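Conserved hypothetical protein (PDB 2EWC) is of unknown function but belongs to the highly conserved YjgF family and is a putative translation initiation inhibitor. Local coordinates at residues E39-G44 with G109-V114; L58-V63 with E85-R90; Q65-F70 with A93-Q98. All blocks are in the same frame, centred on the assembly; numbering follows the deposited sequence.

Contact 1 (E39-G44 with G109-V114)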
loop_
_atom_site.group_PDB
_atom_site.type_symbol
_atom_site.label_atom_id
_atom_site.label_comp_id
_atom_site.label_asym_id
_atom_site.label_seq_id
_atom_site.Cartn_x
_atom_site.Cartn_y
_atom_site.Cartn_z
ATOM N N GLU B 39 -10.416 6.530 38.531
ATOM C CA GLU B 39 -11.569 7.346 38.129
ATOM C C GLU B 39 -11.713 8.559 39.052
ATOM O O GLU B 39 -11.947 9.678 38.582
ATOM C CB GLU B 39 -12.862 6.516 38.095
ATOM C CG GLU B 39 -14.030 7.184 37.370
ATOM C CD GLU B 39 -15.308 6.339 37.434
ATOM O OE1 GLU B 39 -16.297 6.798 38.051
ATOM O OE2 GLU B 39 -15.317 5.193 36.897
ATOM N N SER B 40 -11.552 8.331 40.356
ATOM C CA SER B 40 -11.665 9.393 41.359
ATOM C C SER B 40 -10.558 10.440 41.248
ATOM O O SER B 40 -10.794 11.620 41.515
ATOM C CB SER B 40 -11.685 8.810 42.771
ATOM O OG SER B 40 -12.686 7.813 42.898
ATOM N N GLN B 41 -9.354 10.014 40.862
ATOM C CA GLN B 41 -8.225 10.956 40.725
ATOM C C GLN B 41 -8.392 11.784 39.481
ATOM O O GLN B 41 -7.985 12.930 39.454
ATOM C CB GLN B 41 -6.865 10.250 40.730
ATOM C CG GLN B 41 -6.535 9.664 42.069
ATOM C CD GLN B 41 -5.087 9.302 42.209
ATOM O OE1 GLN B 41 -4.229 9.814 41.491
ATOM N NE2 GLN B 41 -4.798 8.415 43.147
ATOM N N ILE B 42 -8.990 11.183 38.452
ATOM C CA ILE B 42 -9.324 11.896 37.235
ATOM C C ILE B 42 -10.392 12.970 37.519
ATOM O O ILE B 42 -10.200 14.134 37.149
ATOM C CB ILE B 42 -9.759 10.947 36.097
ATOM C CG1 ILE B 42 -8.571 10.050 35.677
ATOM C CG2 ILE B 42 -10.285 11.772 34.889
ATOM C CD1 ILE B 42 -8.962 8.848 34.832
ATOM N N ASN B 43 -11.483 12.589 38.193
ATOM C CA ASN B 43 -12.476 13.581 38.669
ATOM C C ASN B 43 -11.889 14.647 39.595
ATOM O O ASN B 43 -12.242 15.808 39.489
ATOM C CB ASN B 43 -13.669 12.909 39.347
ATOM C CG ASN B 43 -14.624 12.275 38.347
ATOM O OD1 ASN B 43 -15.076 11.135 38.525
ATOM N ND2 ASN B 43 -14.919 13.000 37.277
ATOM N N GLY B 44 -11.011 14.242 40.502
ATOM C CA GLY B 44 -10.320 15.169 41.371
ATOM C C GLY B 44 -9.456 16.144 40.579
ATOM O O GLY B 44 -9.423 17.326 40.881
ATOM N N GLY B 109 -1.441 5.659 45.955
ATOM C CA GLY B 109 -0.423 6.445 45.270
ATOM C C GLY B 109 -1.030 7.428 44.281
ATOM O O GLY B 109 -2.239 7.387 44.031
ATOM N N LEU B 110 -0.196 8.295 43.705
ATOM C CA LEU B 110 -0.653 9.264 42.713
ATOM C C LEU B 110 -0.697 8.607 41.346
ATOM O O LEU B 110 0.303 8.004 40.931
ATOM C CB LEU B 110 0.282 10.474 42.668
ATOM C CG LEU B 110 0.093 11.500 41.537
ATOM C CD1 LEU B 110 -1.285 12.247 41.650
ATOM C CD2 LEU B 110 1.256 12.499 41.569
ATOM N N LEU B 111 -1.831 8.717 40.649
ATOM C CA LEU B 111 -2.028 8.035 39.368
ATOM C C LEU B 111 -2.204 8.938 38.156
ATOM O O LEU B 111 -2.091 8.475 37.019
ATOM C CB LEU B 111 -3.238 7.072 39.451
ATOM C CG LEU B 111 -3.253 6.086 40.635
ATOM C CD1 LEU B 111 -4.628 5.403 40.840
ATOM C CD2 LEU B 111 -2.091 5.030 40.554
ATOM N N PHE B 112 -2.505 10.215 38.380
ATOM C CA PHE B 112 -2.993 11.061 37.298
ATOM C C PHE B 112 -2.825 12.550 37.595
ATOM O O PHE B 112 -3.026 12.990 38.732
ATOM C CB PHE B 112 -4.468 10.734 37.041
ATOM C CG PHE B 112 -5.086 11.535 35.935
ATOM C CD1 PHE B 112 -4.903 11.163 34.600
ATOM C CD2 PHE B 112 -5.828 12.673 36.224
ATOM C CE1 PHE B 112 -5.470 11.914 33.558
ATOM C CE2 PHE B 112 -6.394 13.439 35.196
ATOM C CZ PHE B 112 -6.222 13.040 33.853
ATOM N N GLN B 113 -2.432 13.308 36.574
ATOM C CA GLN B 113 -2.386 14.769 36.638
ATOM C C GLN B 113 -2.886 15.272 35.307
ATOM O O GLN B 113 -2.828 14.543 34.318
ATOM C CB GLN B 113 -0.973 15.295 36.848
ATOM C CG GLN B 113 -0.325 14.930 38.177
ATOM C CD GLN B 113 1.042 15.596 38.344
ATOM O OE1 GLN B 113 1.632 16.066 37.374
ATOM N NE2 GLN B 113 1.559 15.615 39.578
ATOM N N VAL B 114 -3.393 16.505 35.283
ATOM C CA VAL B 114 -3.764 17.125 34.026
ATOM C C VAL B 114 -3.348 18.601 34.030
ATOM O O VAL B 114 -3.284 19.224 35.072
ATOM C CB VAL B 114 -5.268 16.904 33.700
ATOM C CG1 VAL B 114 -6.214 17.659 34.697
ATOM C CG2 VAL B 114 -5.553 17.253 32.262
HETATM O O HOH W 1 -5.331 13.633 40.224
#

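Contact 2 (L58-V63 with E85-R90)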
loop_
_atom_site.group_PDB
_atom_site.type_symbol
_atom_site.label_atom_id
_atom_site.label_comp_id
_atom_site.label_asym_id
_atom_site.label_seq_id
_atom_site.Cartn_x
_atom_site.Cartn_y
_atom_site.Cartn_z
ATOM N N LEU B 58 -14.301 31.440 34.245
ATOM C CA LEU B 58 -14.364 30.520 33.120
ATOM C C LEU B 58 -14.826 29.139 33.553
ATOM O O LEU B 58 -14.948 28.834 34.739
ATOM C CB LEU B 58 -13.023 30.438 32.373
ATOM C CG LEU B 58 -12.520 31.729 31.712
ATOM C CD1 LEU B 58 -11.150 31.502 31.136
ATOM C CD2 LEU B 58 -13.513 32.235 30.640
ATOM N N THR B 59 -15.031 28.307 32.546
ATOM C CA THR B 59 -15.690 27.038 32.636
ATOM C C THR B 59 -14.880 26.108 31.689
ATOM O O THR B 59 -14.104 26.590 30.835
ATOM C CB THR B 59 -17.135 27.311 32.161
ATOM O OG1 THR B 59 -18.095 27.045 33.206
ATOM C CG2 THR B 59 -17.480 26.625 30.875
ATOM N N LEU B 60 -15.038 24.794 31.849
ATOM C CA LEU B 60 -14.433 23.793 30.950
ATOM C C LEU B 60 -14.710 24.027 29.458
ATOM O O LEU B 60 -13.931 23.560 28.613
ATOM C CB LEU B 60 -14.908 22.381 31.311
ATOM C CG LEU B 60 -14.513 21.812 32.683
ATOM C CD1 LEU B 60 -15.053 20.424 32.872
ATOM C CD2 LEU B 60 -13.033 21.832 32.869
ATOM N N ASP B 61 -15.820 24.712 29.140
ATOM C CA ASP B 61 -16.120 25.125 27.765
ATOM C C ASP B 61 -15.004 26.055 27.214
ATOM O O ASP B 61 -14.850 26.165 26.004
ATOM C CB ASP B 61 -17.474 25.848 27.664
ATOM C CG ASP B 61 -18.702 24.896 27.503
ATOM O OD1 ASP B 61 -18.641 23.652 27.749
ATOM O OD2 ASP B 61 -19.776 25.440 27.144
ATOM N N ALA B 62 -14.244 26.723 28.091
ATOM C CA ALA B 62 -13.138 27.590 27.642
ATOM C C ALA B 62 -11.848 26.830 27.402
ATOM O O ALA B 62 -10.903 27.389 26.860
ATOM C CB ALA B 62 -12.894 28.706 28.634
ATOM N N VAL B 63 -11.788 25.555 27.785
ATOM C CA VAL B 63 -10.517 24.840 27.660
ATOM C C VAL B 63 -10.231 24.399 26.221
ATOM O O VAL B 63 -11.041 23.715 25.602
ATOM C CB VAL B 63 -10.423 23.659 28.633
ATOM C CG1 VAL B 63 -9.047 22.944 28.475
ATOM C CG2 VAL B 63 -10.576 24.161 30.055
ATOM N N GLU B 85 -18.745 12.803 30.252
ATOM C CA GLU B 85 -19.691 13.216 31.297
ATOM C C GLU B 85 -19.518 14.671 31.773
ATOM O O GLU B 85 -20.494 15.331 32.130
ATOM C CB GLU B 85 -19.624 12.252 32.486
ATOM C CG GLU B 85 -20.132 10.821 32.175
ATOM C CD GLU B 85 -20.023 9.874 33.381
ATOM O OE1 GLU B 85 -19.665 10.381 34.480
ATOM O OE2 GLU B 85 -20.283 8.642 33.238
ATOM N N ARG B 86 -18.292 15.179 31.771
ATOM C CA ARG B 86 -18.027 16.515 32.323
ATOM C C ARG B 86 -17.875 17.673 31.327
ATOM O O ARG B 86 -18.124 18.833 31.693
ATOM C CB ARG B 86 -16.847 16.454 33.287
ATOM C CG ARG B 86 -17.223 15.635 34.501
ATOM C CD ARG B 86 -16.120 15.628 35.481
ATOM N NE ARG B 86 -15.967 16.927 36.108
ATOM C CZ ARG B 86 -15.328 17.109 37.252
ATOM N NH1 ARG B 86 -14.800 16.069 37.889
ATOM N NH2 ARG B 86 -15.217 18.324 37.756
ATOM N N PHE B 87 -17.483 17.364 30.090
ATOM C CA PHE B 87 -17.288 18.375 29.036
ATOM C C PHE B 87 -18.502 18.565 28.103
ATOM O O PHE B 87 -18.547 19.530 27.337
ATOM C CB PHE B 87 -16.047 18.058 28.199
ATOM C CG PHE B 87 -14.751 18.376 28.876
ATOM C CD1 PHE B 87 -14.248 17.548 29.880
ATOM C CD2 PHE B 87 -14.011 19.493 28.487
ATOM C CE1 PHE B 87 -13.027 17.818 30.495
ATOM C CE2 PHE B 87 -12.785 19.798 29.103
ATOM C CZ PHE B 87 -12.282 18.955 30.106
ATOM N N ASN B 88 -19.458 17.630 28.138
ATOM C CA ASN B 88 -20.767 17.803 27.472
ATOM C C ASN B 88 -20.692 18.182 25.984
ATOM O O ASN B 88 -21.233 19.214 25.566
ATOM C CB ASN B 88 -21.590 18.872 28.197
ATOM C CG ASN B 88 -21.564 18.715 29.709
ATOM O OD1 ASN B 88 -22.171 17.783 30.265
ATOM N ND2 ASN B 88 -20.877 19.647 30.388
ATOM N N GLY B 89 -19.994 17.379 25.195
ATOM C CA GLY B 89 -19.942 17.608 23.760
ATOM C C GLY B 89 -19.014 18.714 23.294
ATOM O O GLY B 89 -18.863 18.907 22.081
ATOM N N ARG B 90 -18.405 19.452 24.226
ATOM C CA ARG B 90 -17.389 20.448 23.872
ATOM C C ARG B 90 -16.011 20.079 24.428
ATOM O O ARG B 90 -15.734 20.272 25.619
ATOM C CB ARG B 90 -17.838 21.846 24.315
ATOM C CG ARG B 90 -19.045 22.355 23.536
ATOM C CD ARG B 90 -19.661 23.582 24.163
ATOM N NE ARG B 90 -20.978 23.883 23.601
ATOM C CZ ARG B 90 -22.121 23.386 24.067
ATOM N NH1 ARG B 90 -22.112 22.544 25.101
ATOM N NH2 ARG B 90 -23.285 23.724 23.508
HETATM O O HOH W 2 -16.849 21.648 28.033
#

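Contact 3 (Q65-F70 with A93-Q98)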
loop_
_atom_site.group_PDB
_atom_site.type_symbol
_atom_site.label_atom_id
_atom_site.label_comp_id
_atom_site.label_asym_id
_atom_site.label_seq_id
_atom_site.Cartn_x
_atom_site.Cartn_y
_atom_site.Cartn_z
ATOM N N GLN B 65 -6.922 23.125 25.146
ATOM C CA GLN B 65 -5.878 22.092 25.031
ATOM C C GLN B 65 -5.568 21.528 26.405
ATOM O O GLN B 65 -5.569 22.261 27.380
ATOM C CB GLN B 65 -4.595 22.644 24.357
ATOM C CG GLN B 65 -3.655 21.558 23.825
ATOM C CD GLN B 65 -2.728 21.007 24.906
ATOM O OE1 GLN B 65 -2.464 21.685 25.896
ATOM N NE2 GLN B 65 -2.233 19.770 24.720
HETATM N N MSE B 66 -5.311 20.224 26.471
HETATM C CA MSE B 66 -5.122 19.529 27.745
HETATM C C MSE B 66 -4.031 18.500 27.559
HETATM O O MSE B 66 -4.062 17.757 26.593
HETATM C CB MSE B 66 -6.409 18.799 28.112
HETATM C CG MSE B 66 -6.933 19.059 29.511
HETATM SE SE MSE B 66 -8.653 18.532 29.804
HETATM C CE MSE B 66 -8.740 17.028 28.880
ATOM N N ASP B 67 -3.059 18.467 28.467
ATOM C CA ASP B 67 -2.069 17.390 28.497
ATOM C C ASP B 67 -2.441 16.487 29.672
ATOM O O ASP B 67 -2.621 16.986 30.777
ATOM C CB ASP B 67 -0.655 17.953 28.687
ATOM C CG ASP B 67 -0.060 18.481 27.399
ATOM O OD1 ASP B 67 -0.678 18.294 26.334
ATOM O OD2 ASP B 67 1.041 19.079 27.432
ATOM N N CYS B 68 -2.591 15.188 29.427
ATOM C CA CYS B 68 -3.004 14.260 30.493
ATOM C C CYS B 68 -1.861 13.336 30.853
ATOM O O CYS B 68 -1.300 12.667 29.979
ATOM C CB CYS B 68 -4.224 13.455 30.058
ATOM S SG CYS B 68 -5.494 14.484 29.233
ATOM N N LEU B 69 -1.484 13.318 32.129
ATOM C CA LEU B 69 -0.327 12.523 32.554
ATOM C C LEU B 69 -0.802 11.308 33.357
ATOM O O LEU B 69 -1.468 11.466 34.373
ATOM C CB LEU B 69 0.648 13.362 33.402
ATOM C CG LEU B 69 1.302 14.640 32.834
ATOM C CD1 LEU B 69 2.327 15.241 33.825
ATOM C CD2 LEU B 69 1.973 14.401 31.510
ATOM N N PHE B 70 -0.420 10.108 32.929
ATOM C CA PHE B 70 -0.892 8.884 33.572
ATOM C C PHE B 70 0.304 8.087 34.068
ATOM O O PHE B 70 1.310 7.954 33.353
ATOM C CB PHE B 70 -1.598 7.963 32.575
ATOM C CG PHE B 70 -2.908 8.482 32.024
ATOM C CD1 PHE B 70 -4.127 8.023 32.548
ATOM C CD2 PHE B 70 -2.925 9.339 30.932
ATOM C CE1 PHE B 70 -5.333 8.467 32.048
ATOM C CE2 PHE B 70 -4.142 9.787 30.402
ATOM C CZ PHE B 70 -5.351 9.362 30.968
ATOM N N ALA B 93 -8.508 19.932 22.258
ATOM C CA ALA B 93 -7.428 19.130 21.677
ATOM C C ALA B 93 -6.679 18.533 22.861
ATOM O O ALA B 93 -6.579 19.175 23.910
ATOM C CB ALA B 93 -6.510 19.989 20.869
ATOM N N ARG B 94 -6.167 17.313 22.726
ATOM C CA ARG B 94 -5.359 16.766 23.806
ATOM C C ARG B 94 -4.215 15.881 23.352
ATOM O O ARG B 94 -4.113 15.496 22.182
ATOM C CB ARG B 94 -6.228 16.016 24.832
ATOM C CG ARG B 94 -6.463 14.587 24.473
ATOM C CD ARG B 94 -7.029 13.773 25.635
ATOM N NE ARG B 94 -8.481 13.707 25.526
ATOM C CZ ARG B 94 -9.174 12.669 25.058
ATOM N NH1 ARG B 94 -8.581 11.549 24.659
ATOM N NH2 ARG B 94 -10.487 12.762 25.006
ATOM N N LYS B 95 -3.360 15.554 24.310
ATOM C CA LYS B 95 -2.469 14.420 24.175
ATOM C C LYS B 95 -2.336 13.757 25.543
ATOM O O LYS B 95 -2.590 14.399 26.570
ATOM C CB LYS B 95 -1.103 14.856 23.621
ATOM C CG LYS B 95 -0.302 15.727 24.511
ATOM C CD LYS B 95 1.174 15.671 24.043
ATOM C CE LYS B 95 2.046 16.676 24.766
ATOM N NZ LYS B 95 1.531 18.058 24.493
ATOM N N SER B 96 -1.961 12.483 25.550
ATOM C CA SER B 96 -1.774 11.733 26.792
ATOM C C SER B 96 -0.336 11.182 26.833
ATOM O O SER B 96 0.239 10.839 25.800
ATOM C CB SER B 96 -2.777 10.575 26.859
ATOM O OG SER B 96 -4.109 11.083 26.850
ATOM N N ILE B 97 0.242 11.117 28.022
ATOM C CA ILE B 97 1.640 10.698 28.215
ATOM C C ILE B 97 1.682 9.791 29.440
ATOM O O ILE B 97 0.978 10.029 30.425
ATOM C CB ILE B 97 2.521 11.944 28.468
ATOM C CG1 ILE B 97 2.689 12.741 27.191
ATOM C CG2 ILE B 97 3.931 11.623 29.043
ATOM C CD1 ILE B 97 2.866 14.230 27.534
ATOM N N GLN B 98 2.506 8.757 29.392
ATOM C CA GLN B 98 2.773 7.967 30.581
ATOM C C GLN B 98 4.042 8.499 31.215
ATOM O O GLN B 98 5.037 8.696 30.534
ATOM C CB GLN B 98 2.935 6.489 30.244
ATOM C CG GLN B 98 3.064 5.589 31.485
ATOM C CD GLN B 98 2.899 4.110 31.156
ATOM O OE1 GLN B 98 1.801 3.653 30.828
ATOM N NE2 GLN B 98 3.994 3.353 31.244
HETATM O O HOH W 3 0.838 20.818 25.471
#

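Contact 1 (E39-G44 with G109-V114)
Gln41, in the first turn of helix 38-54, reaches across to the chain at Gly109-Leu111 and holds it by both ends of its amide. CG stands beside the backbone N, opposite the carbonyl carbon (chi1 -69°), and the chain then runs out extended, which carries the amide out to the level of Gly109 and Leu111. NE2 donates to Gly109 O at 2.9 Å in a nearly straight bond that lies in the plane of the Gln41 amide. On the other branch, Gln41 OE1 accepts Leu111 N at 2.8 Å, the donor sitting somewhat tilted from the plane of the C=O group. The Leu111 side chain crosses that of Gln41 at about a right angle, its CG 3.8 Å from Gln41 NE2. Gln36 O takes a second bond from NE2, which helps fix the rotation of the amide. The Gln41 backbone also takes part: water 1 lies between Gln41 O (2.9 Å) and Phe112 O (2.8 Å), within hydrogen-bonding distance of both. Next along the helix, Ile42 meets the Phe112 ring. Its CG1 stands over the centre of one face in a CH-pi contact, 3.8 Å from the ring centroid and only 10° off the normal, while Ile42 CA lies 3.7 Å from Phe112 CD2. Ile38 and Ala45 of the same helix also touch this ring, and Phe70 packs with it edge to face. Val78, from helix 76-87, reaches Ile42. The chemistry thus divides into two parts. Toward Gly109 a buried amide stands in for a neighbouring peptide, pairing with one N-H and one C=O of a segment that is still irregular; where the regular strand begins, apolar packing of helix on sheet takes over.

Contact 2 (L58-V63 with E85-R90)
Leu60 packs on Phe87 where a short 3-10 turn (60-62), just before the first strand of a beta-alpha-beta unit, meets the C-terminal end of that unit's helix, 76-87. The apolar part is a CH-pi contact: Leu60 CD1 sits over the middle of one ring face, 4.1 Å from the centroid of Phe87, and Leu60 CB approaches CE2 of Phe87 on that face. Leu60 CG lies beside its backbone N (chi1 -65°), which brings the branch onto the ring, and the two side chains cross at about a right angle. Leu60 CD1 also touches Arg86 O at 3.7 Å. Met49 of helix 38-54 touches both Leu60 and Phe87, whereas the Arg86 guanidinium turns to Asp47 and Glu50 there. Opposite charges link Asp61 and Arg90 loosely: Asp61 OD2 lies 3.5 Å from Arg90 CD but far from the guanidinium plane, which rules out a directed bond. Arg6 of the second subunit packs on Arg90 and donates to Asp61 O. No direct hydrogen bond crosses between the two segments; within 85-90, Phe87 O accepts Arg90 N and closes a type I' turn, and water 2 lies 2.8 Å from Phe87 O and 2.7 Å from Asp61 OD1.

Contact 3 (Q65-F70 with A93-Q98)
Residues Gln65-Phe70 and Ala93-Gln98 pair as neighbouring parallel strands, in register from Gln65 with Ala93 to Phe70 with Gln98, the axes of the two segments coming within 4.7 Å and inclined by 11°. Met66 N, Cys68 N and Phe70 N donate to Ala93 O, Lys95 O and Ile97 O, while Lys95 N and Ile97 N donate back to Met66 O and Cys68 O. Asp67 and Leu69 turn their peptides the other way, to Asp115 and Gln113 of strand 112-119. On one face, Lys95 forms a salt bridge with Asp67. Its CG takes the place between the backbone N and the carbonyl carbon (chi1 66°) and the chain bends at the end, which brings Lys95 NZ to 2.9 Å from Asp67 OD1. Gln65 NE2 reaches that same oxygen at 2.7 Å, so Asp67 OD1 is gripped by two donors from opposite faces of the carboxylate. Lys95 NZ also pairs with Asp67 and Asp115 of the second subunit, and Asp67 OD2 with Lys95 of the third. Further along this face, Leu69 CD2 lies beside Ile97 CB at 3.9 Å. On the face toward helix 76-87, Phe70 presents its edge to Ile97 O and Ser96 OG, and Cys68 SG touches Arg94 CD at 4.0 Å; the Arg94 guanidinium binds Arg13 O of the second subunit. Selenomethionine Met66 covers this face near Phe87. The pair forms the two strands of a beta-alpha-beta crossover, with helix 76-87 as the connection. The lysine-aspartate links from one subunit to the next are consistent with the trimer of YjgF proteins, whose sheets close into a central barrel with the helices outside.

In the fold
Contacts 1 and 3 are buried and share one sheet, in which strands 112-119 and 63-70 are neighbours. They differ in what they join. Contact 1 lays helix 38-54 on the sheet and involves no other subunit, whereas contact 3 forms the last strand pair of the sheet within the chain and carries charged groups into the interface between subunits. Contact 2, partly buried, also touches the second subunit; it lies at the C-terminal end of helix 76-87 and joins it to the 3-10 turn before strand 63-70 by packing, water and loose charge. Phe87 of contact 2 touches the selenium of Met66 in contact 3, and Arg86 NH1 makes a weak hydrogen bond to Asn43 O in 39-44, where helices 76-87 and 38-54 meet.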